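Local coordinates for intracellular exo-alpha-(1->5)-L-arabinofuranosidase (Bifidobacterium longum, PDB 2Y2W), which removes terminal alpha-(1->5)-linked L-arabinofuranose units from arabinans and also acts on arabinoxylan, contributing to the breakdown of plant cell-wall polysaccharides, at residues A138-E143 and D354-E359; S372-E377 and A419-P424. One frame throughout, in Å; residues are numbered along the deposited sequence.

Contact 1: A138-E143 and D354-E359; sequences AWHCTE and DQWKAE
His140 and Trp356 each turn CG to the side trans to the backbone N (chi1 -154° and 164°), which sends the imidazole out of the hairpin turn and the indole off the helix toward one another. The imidazole meets the far corner of the six-membered indole ring: His140 CE1 lies 3.4 Å from Trp356 CH2. His140 NE2 lies alongside, 3.7 Å from Trp356 CH2, so the CE1-NE2 side of the imidazole does the touching. The His140 ring and the six-membered ring of Trp356 have centroids 4.5 Å apart and planes inclined at 54°, an oblique aromatic contact. The contact rests entirely on these two side chains; the backbones stay well apart, with His140 CA 10.5 Å from Trp356 CA. In the (beta/alpha)8 barrel of this family 51 enzyme, it joins two excursions: the small hairpin of strands 134-136 and 141-143, inserted after strand 107-110, and helix 347-357, which follows strand 335-341. His140 and Cys141 form a G1 beta bulge opposite Asp136 on the hairpin. The neighbouring Trp139 donates NE1 to Glu69, assigned by similarity to arabinofuranose binding, which probably places the hairpin in the second shell of the sugar site. Further rings extend the aromatic group, Trp369 stacking on His140 and His365 meeting Trp356. An alanine in place of His140 would probably open a gap beside Trp356 CH2, leaving the indole freer to shift and Trp369 without its stacking mate. The second subunit also packs here, its Ala244 against His140 and its Leu243 against Trp356, while its Ser246 hydroxyl is hydrogen-bonded to the Trp356 carbonyl oxygen.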
ATOM      1  N   ALA D 138      11.275  16.656  -2.908  1.00 23.71           N
ATOM      2  CA  ALA D 138      10.868  17.706  -1.969  1.00 23.49           C
ATOM      3  C   ALA D 138      11.519  19.070  -2.230  1.00 23.38           C
ATOM      4  O   ALA D 138      10.838  20.096  -2.222  1.00 23.50           O
ATOM      5  CB  ALA D 138      11.127  17.261  -0.543  1.00 23.45           C
ATOM      6  N   TRP D 139      12.828  19.074  -2.466  1.00 23.25           N
ATOM      7  CA  TRP D 139      13.586  20.318  -2.635  1.00 23.09           C
ATOM      8  C   TRP D 139      14.182  20.466  -4.035  1.00 23.20           C
ATOM      9  O   TRP D 139      14.918  21.416  -4.308  1.00 23.15           O
ATOM     10  CB  TRP D 139      14.655  20.439  -1.541  1.00 22.90           C
ATOM     11  CG  TRP D 139      14.035  20.374  -0.186  1.00 22.46           C
ATOM     12  CD1 TRP D 139      14.033  19.306   0.664  1.00 21.86           C
ATOM     13  CD2 TRP D 139      13.265  21.399   0.452  1.00 21.71           C
ATOM     14  NE1 TRP D 139      13.327  19.612   1.803  1.00 21.54           N
ATOM     15  CE2 TRP D 139      12.841  20.888   1.696  1.00 21.60           C
ATOM     16  CE3 TRP D 139      12.902  22.704   0.096  1.00 21.27           C
ATOM     17  CZ2 TRP D 139      12.076  21.639   2.594  1.00 21.89           C
ATOM     18  CZ3 TRP D 139      12.139  23.450   0.985  1.00 21.52           C
ATOM     19  CH2 TRP D 139      11.735  22.915   2.222  1.00 21.72           C
ATOM     20  N   HIS D 140      13.830  19.526  -4.912  1.00 23.28           N
ATOM     21  CA  HIS D 140      14.245  19.525  -6.316  1.00 23.45           C
ATOM     22  C   HIS D 140      15.767  19.542  -6.458  1.00 23.51           C
ATOM     23  O   HIS D 140      16.332  20.398  -7.133  1.00 23.57           O
ATOM     24  CB  HIS D 140      13.592  20.685  -7.082  1.00 23.36           C
ATOM     25  CG  HIS D 140      13.436  20.430  -8.548  1.00 23.28           C
ATOM     26  ND1 HIS D 140      12.514  19.539  -9.053  1.00 22.81           N
ATOM     27  CD2 HIS D 140      14.077  20.954  -9.619  1.00 23.19           C
ATOM     28  CE1 HIS D 140      12.597  19.522 -10.371  1.00 22.65           C
ATOM     29  NE2 HIS D 140      13.536  20.374 -10.740  1.00 22.86           N
ATOM     30  N   CYS D 141      16.418  18.586  -5.807  1.00 23.76           N
ATOM     31  CA  CYS D 141      17.871  18.493  -5.825  1.00 24.23           C
ATOM     32  C   CYS D 141      18.330  17.090  -6.173  1.00 24.32           C
ATOM     33  O   CYS D 141      17.600  16.122  -5.954  1.00 24.32           O
ATOM     34  CB  CYS D 141      18.445  18.893  -4.461  1.00 24.24           C
ATOM     35  SG  CYS D 141      18.130  20.611  -4.000  1.00 25.11           S
ATOM     36  N   THR D 142      19.537  16.986  -6.724  1.00 24.55           N
ATOM     37  CA  THR D 142      20.199  15.695  -6.864  1.00 24.87           C
ATOM     38  C   THR D 142      21.068  15.422  -5.636  1.00 25.03           C
ATOM     39  O   THR D 142      21.833  16.287  -5.192  1.00 24.96           O
ATOM     40  CB  THR D 142      21.007  15.547  -8.187  1.00 24.96           C
ATOM     41  OG1 THR D 142      21.920  14.447  -8.076  1.00 25.05           O
ATOM     42  CG2 THR D 142      21.795  16.794  -8.496  1.00 25.45           C
ATOM     43  N   GLU D 143      20.924  14.212  -5.099  1.00 25.08           N
ATOM     44  CA  GLU D 143      21.580  13.793  -3.867  1.00 25.14           C
ATOM     45  C   GLU D 143      22.640  12.722  -4.146  1.00 25.25           C
ATOM     46  O   GLU D 143      22.342  11.654  -4.695  1.00 25.21           O
ATOM     47  CB  GLU D 143      20.521  13.289  -2.878  1.00 25.15           C
ATOM     48  CG  GLU D 143      21.044  12.482  -1.696  1.00 25.45           C
ATOM     49  CD  GLU D 143      21.577  13.337  -0.566  1.00 26.29           C
ATOM     50  OE1 GLU D 143      21.072  14.460  -0.354  1.00 26.70           O
ATOM     51  OE2 GLU D 143      22.500  12.871   0.129  1.00 26.64           O
ATOM     52  N   ASP D 354       5.224  28.696  -6.663  1.00 52.31           N
ATOM     53  CA  ASP D 354       4.265  29.299  -7.588  1.00 52.45           C
ATOM     54  C   ASP D 354       4.880  29.473  -8.977  1.00 52.59           C
ATOM     55  O   ASP D 354       4.244  29.163  -9.985  1.00 52.63           O
ATOM     56  CB  ASP D 354       3.765  30.646  -7.051  1.00 52.48           C
ATOM     57  CG  ASP D 354       2.693  30.496  -5.974  1.00 52.35           C
ATOM     58  OD1 ASP D 354       2.589  29.413  -5.359  1.00 52.15           O
ATOM     59  OD2 ASP D 354       1.953  31.473  -5.741  1.00 52.45           O
ATOM     60  N   GLN D 355       6.120  29.965  -9.010  1.00 52.72           N
ATOM     61  CA  GLN D 355       6.874  30.153 -10.253  1.00 52.90           C
ATOM     62  C   GLN D 355       7.178  28.826 -10.948  1.00 52.86           C
ATOM     63  O   GLN D 355       7.202  28.752 -12.178  1.00 52.88           O
ATOM     64  CB  GLN D 355       8.180  30.903  -9.975  1.00 53.01           C
ATOM     65  CG  GLN D 355       8.014  32.389  -9.658  1.00 53.49           C
ATOM     66  CD  GLN D 355       7.898  33.268 -10.899  1.00 54.11           C
ATOM     67  OE1 GLN D 355       8.074  32.808 -12.030  1.00 54.06           O
ATOM     68  NE2 GLN D 355       7.605  34.548 -10.684  1.00 54.43           N
ATOM     69  N   TRP D 356       7.419  27.792 -10.144  1.00 52.84           N
ATOM     70  CA  TRP D 356       7.636  26.427 -10.623  1.00 52.75           C
ATOM     71  C   TRP D 356       6.344  25.838 -11.193  1.00 52.73           C
ATOM     72  O   TRP D 356       6.374  25.105 -12.181  1.00 52.67           O
ATOM     73  CB  TRP D 356       8.183  25.557  -9.481  1.00 52.75           C
ATOM     74  CG  TRP D 356       8.095  24.071  -9.701  1.00 52.67           C
ATOM     75  CD1 TRP D 356       7.214  23.208  -9.115  1.00 52.65           C
ATOM     76  CD2 TRP D 356       8.923  23.278 -10.561  1.00 52.58           C
ATOM     77  NE1 TRP D 356       7.438  21.926  -9.557  1.00 52.64           N
ATOM     78  CE2 TRP D 356       8.480  21.939 -10.447  1.00 52.63           C
ATOM     79  CE3 TRP D 356       9.991  23.565 -11.420  1.00 52.33           C
ATOM     80  CZ2 TRP D 356       9.072  20.890 -11.159  1.00 52.41           C
ATOM     81  CZ3 TRP D 356      10.579  22.521 -12.128  1.00 52.28           C
ATOM     82  CH2 TRP D 356      10.115  21.201 -11.993  1.00 52.24           C
ATOM     83  N   LYS D 357       5.218  26.174 -10.566  1.00 52.73           N
ATOM     84  CA  LYS D 357       3.901  25.714 -11.007  1.00 52.75           C
ATOM     85  C   LYS D 357       3.461  26.424 -12.289  1.00 52.69           C
ATOM     86  O   LYS D 357       2.824  25.819 -13.155  1.00 52.63           O
ATOM     87  CB  LYS D 357       2.868  25.928  -9.898  1.00 52.81           C
ATOM     88  CG  LYS D 357       1.645  25.024  -9.980  1.00 53.05           C
ATOM     89  CD  LYS D 357       0.908  24.949  -8.643  1.00 53.56           C
ATOM     90  CE  LYS D 357       1.672  24.110  -7.616  1.00 53.69           C
ATOM     91  NZ  LYS D 357       0.939  23.992  -6.325  1.00 53.72           N
ATOM     92  N   ALA D 358       3.813  27.706 -12.402  1.00 52.57           N
ATOM     93  CA  ALA D 358       3.486  28.512 -13.579  1.00 52.44           C
ATOM     94  C   ALA D 358       4.476  28.301 -14.734  1.00 52.33           C
ATOM     95  O   ALA D 358       4.318  28.881 -15.811  1.00 52.33           O
ATOM     96  CB  ALA D 358       3.396  29.989 -13.202  1.00 52.45           C
ATOM     97  N   GLU D 359       5.489  27.469 -14.498  1.00 52.12           N
ATOM     98  CA  GLU D 359       6.469  27.101 -15.521  1.00 51.96           C
ATOM     99  C   GLU D 359       5.995  25.869 -16.312  1.00 51.73           C
ATOM    100  O   GLU D 359       6.709  25.357 -17.179  1.00 51.64           O
ATOM    101  CB  GLU D 359       7.836  26.850 -14.867  1.00 52.04           C
ATOM    102  CG  GLU D 359       9.037  26.870 -15.817  1.00 52.50           C
ATOM    103  CD  GLU D 359       9.350  28.253 -16.363  1.00 53.23           C
ATOM    104  OE1 GLU D 359       9.559  29.186 -15.556  1.00 53.44           O
ATOM    105  OE2 GLU D 359       9.402  28.401 -17.604  1.00 53.56           O
TER

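Contact 2: S372-E377 and A419-P424; sequences SPHLLE and AEEHGP
Glu421 reaches across to the edge of the His374 imidazole with one carboxylate oxygen. The hydrogen bond from His374 NE2 to Glu421 OE2 is 3.0 Å long, with an angle of 160° at the hydrogen. Glu421 OE2 lies close to the ring plane, and the N-H meets it nearly in line with its C-O bond. The carboxylate as a whole does not lie flat with the imidazole, their planes being 43° apart. Beyond CG the Glu421 chain is extended, which carries the acid from its turn over to the ring. On His374, CG is trans to the carbonyl carbon (chi1 -67°), and the ring projects between Glu421 and a second acid from its own segment. His374 ND1 donates to Glu377 OE1 at 3.0 Å, almost straight and again near the ring plane, although the N-H approaches OE1 from above the plane of the Glu377 carboxylate. Both ring nitrogens therefore hold an acid, which fixes the ring's rotation and would probably favour a protonated imidazole, an effect the nearby Arg73 would partly offset. The two segments belong to loops of the barrel's last two beta-alpha units: 372-377 precedes helix 382-397, whereas the loop 419-424 connects strands 417-419 and 425-427 after barrel strand 402-408. Glu420 to Gly423 make a type II beta turn, with Glu421 at its second position and Gly423 N bonded to Glu420 O at 3.2 Å. A further backbone bond, Glu420 N to Pro424 O at 3.1 Å, ties the start of the turn to the residue just after it. Arg73 forms a salt bridge with Glu377 OE2, touches the side chains of His374 and Glu421, and donates to the Ala419 carbonyl oxygen. Both His374 and Glu421 are exposed, so solvent should temper the charge pairing.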
ATOM      1  N   SER D 372      23.294  20.553  -3.568  1.00 34.57           N
ATOM      2  CA  SER D 372      23.441  21.442  -2.402  1.00 34.64           C
ATOM      3  C   SER D 372      23.428  22.946  -2.730  1.00 34.60           C
ATOM      4  O   SER D 372      24.441  23.634  -2.549  1.00 34.51           O
ATOM      5  CB  SER D 372      24.686  21.074  -1.583  1.00 34.62           C
ATOM      6  OG  SER D 372      25.861  21.109  -2.377  1.00 35.04           O
ATOM      7  N   PRO D 373      22.276  23.459  -3.212  1.00 34.57           N
ATOM      8  CA  PRO D 373      22.151  24.881  -3.502  1.00 34.50           C
ATOM      9  C   PRO D 373      21.864  25.688  -2.240  1.00 34.57           C
ATOM     10  O   PRO D 373      21.586  25.113  -1.186  1.00 34.59           O
ATOM     11  CB  PRO D 373      20.949  24.936  -4.446  1.00 34.49           C
ATOM     12  CG  PRO D 373      20.115  23.776  -4.070  1.00 34.32           C
ATOM     13  CD  PRO D 373      21.015  22.735  -3.472  1.00 34.56           C
ATOM     14  N   HIS D 374      21.932  27.012  -2.355  1.00 34.67           N
ATOM     15  CA  HIS D 374      21.588  27.903  -1.252  1.00 34.71           C
ATOM     16  C   HIS D 374      20.070  28.038  -1.138  1.00 34.71           C
ATOM     17  O   HIS D 374      19.448  28.824  -1.858  1.00 34.77           O
ATOM     18  CB  HIS D 374      22.256  29.269  -1.433  1.00 34.72           C
ATOM     19  CG  HIS D 374      23.749  29.228  -1.326  1.00 34.71           C
ATOM     20  ND1 HIS D 374      24.427  29.652  -0.203  1.00 34.97           N
ATOM     21  CD2 HIS D 374      24.694  28.801  -2.197  1.00 34.82           C
ATOM     22  CE1 HIS D 374      25.725  29.494  -0.390  1.00 35.01           C
ATOM     23  NE2 HIS D 374      25.914  28.979  -1.592  1.00 34.87           N
ATOM     24  N   LEU D 375      19.488  27.249  -0.238  1.00 34.66           N
ATOM     25  CA  LEU D 375      18.042  27.237  -0.017  1.00 34.62           C
ATOM     26  C   LEU D 375      17.710  27.534   1.436  1.00 34.65           C
ATOM     27  O   LEU D 375      18.360  27.009   2.344  1.00 34.66           O
ATOM     28  CB  LEU D 375      17.445  25.879  -0.402  1.00 34.58           C
ATOM     29  CG  LEU D 375      17.434  25.429  -1.867  1.00 34.59           C
ATOM     30  CD1 LEU D 375      17.103  23.946  -1.955  1.00 34.37           C
ATOM     31  CD2 LEU D 375      16.455  26.249  -2.706  1.00 34.44           C
ATOM     32  N   LEU D 376      16.698  28.376   1.643  1.00 34.69           N
ATOM     33  CA  LEU D 376      16.185  28.706   2.976  1.00 34.85           C
ATOM     34  C   LEU D 376      17.253  29.276   3.913  1.00 35.11           C
ATOM     35  O   LEU D 376      17.241  29.004   5.118  1.00 35.22           O
ATOM     36  CB  LEU D 376      15.513  27.481   3.618  1.00 34.76           C
ATOM     37  CG  LEU D 376      14.045  27.157   3.325  1.00 34.71           C
ATOM     38  CD1 LEU D 376      13.799  26.783   1.864  1.00 34.45           C
ATOM     39  CD2 LEU D 376      13.587  26.036   4.246  1.00 34.35           C
ATOM     40  N   GLU D 377      18.169  30.069   3.361  1.00 35.31           N
ATOM     41  CA  GLU D 377      19.261  30.637   4.152  1.00 35.56           C
ATOM     42  C   GLU D 377      18.898  32.008   4.721  1.00 35.64           C
ATOM     43  O   GLU D 377      19.504  33.023   4.373  1.00 35.64           O
ATOM     44  CB  GLU D 377      20.557  30.692   3.335  1.00 35.60           C
ATOM     45  CG  GLU D 377      21.178  29.323   3.070  1.00 35.81           C
ATOM     46  CD  GLU D 377      22.594  29.401   2.521  1.00 36.15           C
ATOM     47  OE1 GLU D 377      23.124  30.523   2.349  1.00 36.22           O
ATOM     48  OE2 GLU D 377      23.180  28.327   2.260  1.00 36.09           O
ATOM     49  N   ALA D 419      27.498  28.515   7.830  1.00 33.23           N
ATOM     50  CA  ALA D 419      28.819  28.050   7.411  1.00 33.58           C
ATOM     51  C   ALA D 419      29.076  28.356   5.936  1.00 33.86           C
ATOM     52  O   ALA D 419      28.346  27.886   5.060  1.00 33.96           O
ATOM     53  CB  ALA D 419      28.967  26.564   7.693  1.00 33.49           C
ATOM     54  N   GLU D 420      30.111  29.152   5.674  1.00 34.22           N
ATOM     55  CA  GLU D 420      30.455  29.565   4.311  1.00 34.52           C
ATOM     56  C   GLU D 420      31.416  28.606   3.612  1.00 34.59           C
ATOM     57  O   GLU D 420      32.222  27.936   4.261  1.00 34.62           O
ATOM     58  CB  GLU D 420      31.028  30.986   4.301  1.00 34.62           C
ATOM     59  CG  GLU D 420      29.987  32.088   4.082  1.00 35.18           C
ATOM     60  CD  GLU D 420      29.140  32.367   5.312  1.00 35.76           C
ATOM     61  OE1 GLU D 420      29.569  32.007   6.428  1.00 36.26           O
ATOM     62  OE2 GLU D 420      28.043  32.952   5.164  1.00 36.24           O
ATOM     63  N   GLU D 421      31.318  28.559   2.285  1.00 34.74           N
ATOM     64  CA  GLU D 421      32.145  27.688   1.451  1.00 34.97           C
ATOM     65  C   GLU D 421      33.633  27.948   1.680  1.00 34.86           C
ATOM     66  O   GLU D 421      34.105  29.079   1.524  1.00 34.76           O
ATOM     67  CB  GLU D 421      31.821  27.887  -0.034  1.00 35.14           C
ATOM     68  CG  GLU D 421      30.370  27.625  -0.431  1.00 35.99           C
ATOM     69  CD  GLU D 421      30.029  28.150  -1.824  1.00 37.02           C
ATOM     70  OE1 GLU D 421      30.959  28.429  -2.616  1.00 37.51           O
ATOM     71  OE2 GLU D 421      28.823  28.287  -2.128  1.00 37.08           O
ATOM     72  N   HIS D 422      34.350  26.893   2.064  1.00 34.71           N
ATOM     73  CA  HIS D 422      35.801  26.925   2.274  1.00 34.61           C
ATOM     74  C   HIS D 422      36.250  28.040   3.234  1.00 34.53           C
ATOM     75  O   HIS D 422      37.412  28.466   3.219  1.00 34.44           O
ATOM     76  CB  HIS D 422      36.526  27.033   0.928  1.00 34.63           C
ATOM     77  CG  HIS D 422      37.774  26.214   0.846  1.00 34.84           C
ATOM     78  ND1 HIS D 422      38.958  26.596   1.439  1.00 35.28           N
ATOM     79  CD2 HIS D 422      38.025  25.033   0.231  1.00 35.04           C
ATOM     80  CE1 HIS D 422      39.884  25.685   1.196  1.00 35.51           C
ATOM     81  NE2 HIS D 422      39.343  24.727   0.465  1.00 35.36           N
ATOM     82  N   GLY D 423      35.321  28.499   4.070  1.00 34.39           N
ATOM     83  CA  GLY D 423      35.574  29.617   4.967  1.00 34.26           C
ATOM     84  C   GLY D 423      35.013  29.434   6.363  1.00 34.16           C
ATOM     85  O   GLY D 423      34.847  28.301   6.821  1.00 34.20           O
ATOM     86  N   PRO D 424      34.702  30.552   7.047  1.00 34.03           N
ATOM     87  CA  PRO D 424      34.352  30.523   8.462  1.00 33.90           C
ATOM     88  C   PRO D 424      32.924  30.053   8.742  1.00 33.79           C
ATOM     89  O   PRO D 424      32.087  30.006   7.839  1.00 33.82           O
ATOM     90  CB  PRO D 424      34.506  31.987   8.878  1.00 33.91           C
ATOM     91  CG  PRO D 424      34.149  32.750   7.655  1.00 33.99           C
ATOM     92  CD  PRO D 424      34.599  31.914   6.486  1.00 33.99           C
TER

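In the fold
Neither contact belongs to the buried core: both are small surface contacts between excursions of the barrel, each carried by one pair of side chains that includes a histidine. In contact 1 that histidine meets another ring without a polar partner across the segments, beside a second subunit and about 11 Å, side chain to side chain, from Asn114 of the probable sugar site. In contact 2 it is gripped by acids, away from the annotated sites and untouched by other chains of the assembly. Their centres are 19 Å apart, yet residues 138-143 and 372-377 pack directly together: Cys141 SG lies 3.6 Å from Pro373 CD, and Trp139 CZ3 lies 3.8 Å from Leu376 CD1.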